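Local coordinates for transcriptional regulator, LacI family (Arthrobacter sp., PDB 4RKQ), which probably regulates transcription in response to a small effector, likely a sugar, bound by its periplasmic-binding-protein-like core, as in other LacI-family regulators, at residues 31-36 and 247-252; 36-41 and 48-53. One frame throughout, in Å; residues are numbered along the deposited sequence.

Interaction 1: 31-36 and 247-252; sequences PAFASS and REVGRA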
# COMPACT_ATOMS: atom_id res chain seq x y z
N PRO A 31 1.66 -4.03 -2.63
CA PRO A 31 1.80 -4.39 -1.21
C PRO A 31 0.75 -5.38 -0.74
O PRO A 31 1.06 -6.20 0.09
CB PRO A 31 1.65 -3.06 -0.46
CG PRO A 31 1.68 -2.00 -1.50
CD PRO A 31 1.63 -2.56 -2.85
N ALA A 32 -0.45 -5.32 -1.30
CA ALA A 32 -1.51 -6.28 -0.93
C ALA A 32 -1.16 -7.68 -1.38
O ALA A 32 -1.26 -8.66 -0.63
CB ALA A 32 -2.83 -5.85 -1.49
N PHE A 33 -0.68 -7.79 -2.61
CA PHE A 33 -0.18 -9.05 -3.14
C PHE A 33 0.99 -9.58 -2.33
O PHE A 33 1.01 -10.73 -1.91
CB PHE A 33 0.24 -8.87 -4.60
CG PHE A 33 0.99 -10.03 -5.15
CD1 PHE A 33 0.33 -11.19 -5.48
CD2 PHE A 33 2.34 -9.96 -5.35
CE1 PHE A 33 0.98 -12.27 -5.98
CE2 PHE A 33 3.01 -11.04 -5.84
CZ PHE A 33 2.34 -12.18 -6.16
N ALA A 34 1.99 -8.75 -2.11
CA ALA A 34 3.14 -9.15 -1.34
C ALA A 34 2.77 -9.63 0.05
O ALA A 34 3.27 -10.66 0.47
CB ALA A 34 4.19 -8.04 -1.25
N SER A 35 1.91 -8.89 0.74
CA SER A 35 1.52 -9.25 2.09
C SER A 35 0.86 -10.65 2.08
O SER A 35 1.08 -11.47 2.97
CB SER A 35 0.51 -8.23 2.64
OG SER A 35 0.09 -8.60 3.94
N SER A 36 0.02 -10.92 1.08
CA SER A 36 -0.69 -12.19 1.02
C SER A 36 0.30 -13.35 0.82
O SER A 36 0.19 -14.42 1.45
CB SER A 36 -1.75 -12.13 -0.08
OG SER A 36 -2.21 -13.43 -0.33
N ARG A 247 -5.97 -13.52 -1.18
CA ARG A 247 -5.60 -14.79 -0.55
C ARG A 247 -5.53 -15.94 -1.57
O ARG A 247 -4.67 -16.81 -1.45
CB ARG A 247 -6.56 -15.16 0.57
CG ARG A 247 -6.42 -14.28 1.79
CD ARG A 247 -7.18 -14.87 2.97
NE ARG A 247 -8.14 -13.91 3.47
CZ ARG A 247 -9.45 -14.07 3.48
NH1 ARG A 247 -10.22 -13.10 3.96
NH2 ARG A 247 -10.01 -15.20 3.06
N GLU A 248 -6.48 -15.96 -2.50
CA GLU A 248 -6.50 -16.92 -3.62
C GLU A 248 -5.34 -16.74 -4.59
O GLU A 248 -4.77 -17.73 -5.07
CB GLU A 248 -7.81 -16.78 -4.42
CG GLU A 248 -8.84 -17.85 -4.10
CD GLU A 248 -10.22 -17.26 -3.90
OE1 GLU A 248 -11.00 -17.23 -4.87
OE2 GLU A 248 -10.51 -16.82 -2.77
N VAL A 249 -5.02 -15.50 -4.93
CA VAL A 249 -3.87 -15.27 -5.82
C VAL A 249 -2.59 -15.74 -5.14
O VAL A 249 -1.76 -16.46 -5.73
CB VAL A 249 -3.71 -13.81 -6.25
CG1 VAL A 249 -2.48 -13.71 -7.14
CG2 VAL A 249 -4.93 -13.33 -7.01
N GLY A 250 -2.43 -15.30 -3.90
CA GLY A 250 -1.36 -15.78 -3.02
C GLY A 250 -1.28 -17.28 -2.87
O GLY A 250 -0.19 -17.88 -2.99
N ARG A 251 -2.42 -17.92 -2.59
CA ARG A 251 -2.40 -19.39 -2.51
C ARG A 251 -2.04 -20.05 -3.83
O ARG A 251 -1.33 -21.05 -3.86
CB ARG A 251 -3.74 -19.90 -1.97
CG ARG A 251 -3.78 -21.36 -1.61
CD ARG A 251 -4.87 -21.67 -0.58
NE ARG A 251 -6.06 -20.83 -0.71
CZ ARG A 251 -6.97 -20.91 -1.69
NH1 ARG A 251 -8.00 -20.08 -1.68
NH2 ARG A 251 -6.86 -21.80 -2.67
N ALA A 252 -2.52 -19.54 -4.94
CA ALA A 252 -2.21 -20.16 -6.22
C ALA A 252 -0.69 -20.14 -6.45
O ALA A 252 -0.09 -21.11 -6.90
CB ALA A 252 -2.93 -19.42 -7.33
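Phe-33 turns the rim of its ring to Val-249: the methyl CG1 sits near the ring plane, 3.9 Å from CE1 and little farther from CD1, and the two side chains cross at about a right angle. The CA-CB bond of Phe-33 does not aim at the other helix; the first torsion, with CG anti to the backbone N (chi1 169°), carries the ring across. Val-249 sends CG1 the same way round, anti to its own N. The rest of the ring is used elsewhere: Tyr-77 meets it edge-to-face, and Leu-20 and Leu-97 pack against it from strands 17-22 and 94-97.

One turn further along, the CB of Ser-36 is directed toward the second helix. Its OG lies 3.7 Å from Gly-250 CA and equally far from Arg-247 CA, and it hydrogen-bonds the carbonyl O of Leu-246, just before the segment. Gly-250 has no side chain, which leaves room for the hydroxyl against its backbone; here the CA atoms of Ser-36 and Gly-250 are 5.4 Å apart.

Helices 29-43 and 246-262 lie on the same face of the N-terminal subdomain of a LacI-type, periplasmic-binding-protein-like fold; the axes of segments 31-36 and 247-252 come within 8.8 Å and cross at -55°. Across the contact itself no hydrogen bond forms, and Arg-247 adds mainly its backbone, its CB directed away from the first helix and its side chain poorly ordered. Val-249 also touches Leu-276 of strand 273-281.

Interaction 2: 36-41 and 48-53; sequences SVVELA and VVVDDY
Val-48 spreads its two methyls under helix 29-43, one to each of two residues three positions apart. CG2, anti to the carbonyl carbon, presses on the CB of Ala-41 at 3.4 Å, tighter than usual for two carbons. CG1, anti to the backbone N (chi1 -177°), takes the other direction and meets CG2 of Val-38 at 3.8 Å. The fork of Val-48 thus straddles Ala-41 and Val-38, and its CA-CB bond aims at the helix.

Val-38 approaches differently. Its CA-CB bond points neither at the strand nor away from it, and it is the CG2 branch that makes the touch, the two valines lying at a slant to each other. The same methyl is also the nearest point to Val-50, whose CG2 stands 4.5 Å away, a loose contact.

Helix and strand are the second and third elements of a beta-alpha-beta unit, strand 17-22, helix 29-43, strand 47-52, at the start of the Rossmann-like N-terminal subdomain. The axes of 36-41 and 48-52 run nearly antiparallel, at 164°, and come within 9.4 Å. Leu-20 of the neighbouring parallel strand joins the same apolar layer, touching Val-37, Val-38, Val-48 and Val-50, and Trp-46 adds to it at Ala-41. Strand 47-52 is the outermost on this side of the sheet within the chain, and there the second subunit takes over: Val-50 packs on Val-50 of the second subunit, and its backbone also hydrogen-bonds to that subunit, while Val-38 touches His-55 of the same neighbour.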
# COMPACT_ATOMS: atom_id res chain seq x y z
N SER A 36 0.02 -10.92 1.08
CA SER A 36 -0.69 -12.19 1.02
C SER A 36 0.30 -13.35 0.82
O SER A 36 0.19 -14.42 1.45
CB SER A 36 -1.75 -12.13 -0.08
OG SER A 36 -2.21 -13.43 -0.33
N VAL A 37 1.28 -13.15 -0.05
CA VAL A 37 2.33 -14.15 -0.27
C VAL A 37 3.22 -14.31 0.97
O VAL A 37 3.54 -15.46 1.36
CB VAL A 37 3.22 -13.86 -1.51
CG1 VAL A 37 4.34 -14.88 -1.61
CG2 VAL A 37 2.39 -13.88 -2.79
N VAL A 38 3.59 -13.21 1.61
CA VAL A 38 4.41 -13.32 2.81
C VAL A 38 3.66 -14.07 3.94
O VAL A 38 4.29 -14.85 4.62
CB VAL A 38 4.90 -11.98 3.31
CG1 VAL A 38 5.67 -12.14 4.59
CG2 VAL A 38 5.84 -11.37 2.29
N GLU A 39 2.38 -13.79 4.10
CA GLU A 39 1.51 -14.54 5.03
C GLU A 39 1.57 -16.06 4.81
O GLU A 39 1.89 -16.81 5.73
CB GLU A 39 0.07 -14.08 4.93
CG GLU A 39 -0.95 -14.88 5.79
CD GLU A 39 -0.93 -14.56 7.28
OE1 GLU A 39 -0.08 -13.77 7.74
OE2 GLU A 39 -1.80 -15.12 8.00
N LEU A 40 1.33 -16.51 3.59
CA LEU A 40 1.25 -17.95 3.32
C LEU A 40 2.59 -18.60 3.44
O LEU A 40 2.69 -19.68 3.99
CB LEU A 40 0.61 -18.22 1.96
CG LEU A 40 -0.81 -17.70 1.88
CD1 LEU A 40 -1.21 -17.59 0.42
CD2 LEU A 40 -1.75 -18.58 2.67
N ALA A 41 3.66 -17.93 3.01
CA ALA A 41 4.97 -18.49 3.09
C ALA A 41 5.42 -18.57 4.52
O ALA A 41 6.08 -19.55 4.95
CB ALA A 41 5.98 -17.66 2.26
N VAL A 48 11.01 -15.03 3.70
CA VAL A 48 10.68 -14.29 2.48
C VAL A 48 11.40 -12.93 2.51
O VAL A 48 11.45 -12.25 3.55
CB VAL A 48 9.17 -14.00 2.33
CG1 VAL A 48 8.85 -13.29 1.02
CG2 VAL A 48 8.34 -15.27 2.41
N VAL A 49 11.97 -12.56 1.39
CA VAL A 49 12.52 -11.21 1.20
C VAL A 49 11.89 -10.56 -0.06
O VAL A 49 11.72 -11.21 -1.11
CB VAL A 49 14.04 -11.21 1.05
CG1 VAL A 49 14.69 -11.43 2.42
CG2 VAL A 49 14.49 -12.26 0.05
N VAL A 50 11.57 -9.27 0.06
CA VAL A 50 10.92 -8.53 -1.01
C VAL A 50 11.94 -7.58 -1.64
O VAL A 50 12.67 -6.92 -0.89
CB VAL A 50 9.71 -7.74 -0.45
CG1 VAL A 50 9.13 -6.86 -1.54
CG2 VAL A 50 8.66 -8.72 0.05
N ASP A 51 12.03 -7.58 -2.96
CA ASP A 51 12.81 -6.56 -3.70
C ASP A 51 11.81 -5.71 -4.51
O ASP A 51 11.18 -6.22 -5.48
CB ASP A 51 13.79 -7.23 -4.63
CG ASP A 51 14.71 -6.24 -5.37
OD1 ASP A 51 14.41 -5.03 -5.48
OD2 ASP A 51 15.75 -6.71 -5.87
N ASP A 52 11.67 -4.44 -4.10
CA ASP A 52 10.88 -3.44 -4.80
C ASP A 52 11.85 -2.84 -5.81
O ASP A 52 12.78 -2.09 -5.40
CB ASP A 52 10.37 -2.36 -3.85
CG ASP A 52 9.88 -1.11 -4.56
OD1 ASP A 52 9.69 -1.11 -5.79
OD2 ASP A 52 9.75 -0.08 -3.85
N TYR A 53 11.69 -3.22 -7.07
CA TYR A 53 12.66 -2.82 -8.10
C TYR A 53 12.28 -1.57 -8.91
O TYR A 53 12.90 -1.26 -9.91
CB TYR A 53 13.04 -3.98 -9.03
CG TYR A 53 11.95 -4.50 -9.91
CD1 TYR A 53 11.69 -3.94 -11.13
CD2 TYR A 53 11.18 -5.64 -9.52
CE1 TYR A 53 10.69 -4.45 -11.96
CE2 TYR A 53 10.18 -6.14 -10.33
CZ TYR A 53 9.93 -5.53 -11.52
OH TYR A 53 8.96 -6.01 -12.35

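How the interactions relate
From the N terminus the chain runs through strand 17-22 into helix 29-43, which serves both contacts, with Ser-36 common to the two. Interaction 2 closes first, a short return from 36-41 through the turn to 48-53, mostly strand 47-52. Interaction 1 closes much later, when helix 246-262 comes back to 31-36 after some 210 residues, so the small loop lies wholly within the large one. Helix 29-43 is thus tied to its own strand and to a late helix. The centres are 9 Å apart, and the two meet directly: Leu-40 CD1 packs on the backbone of Gly-250 and Arg-251, and Val-37 stands near Gly-250. Both contacts touch the second subunit.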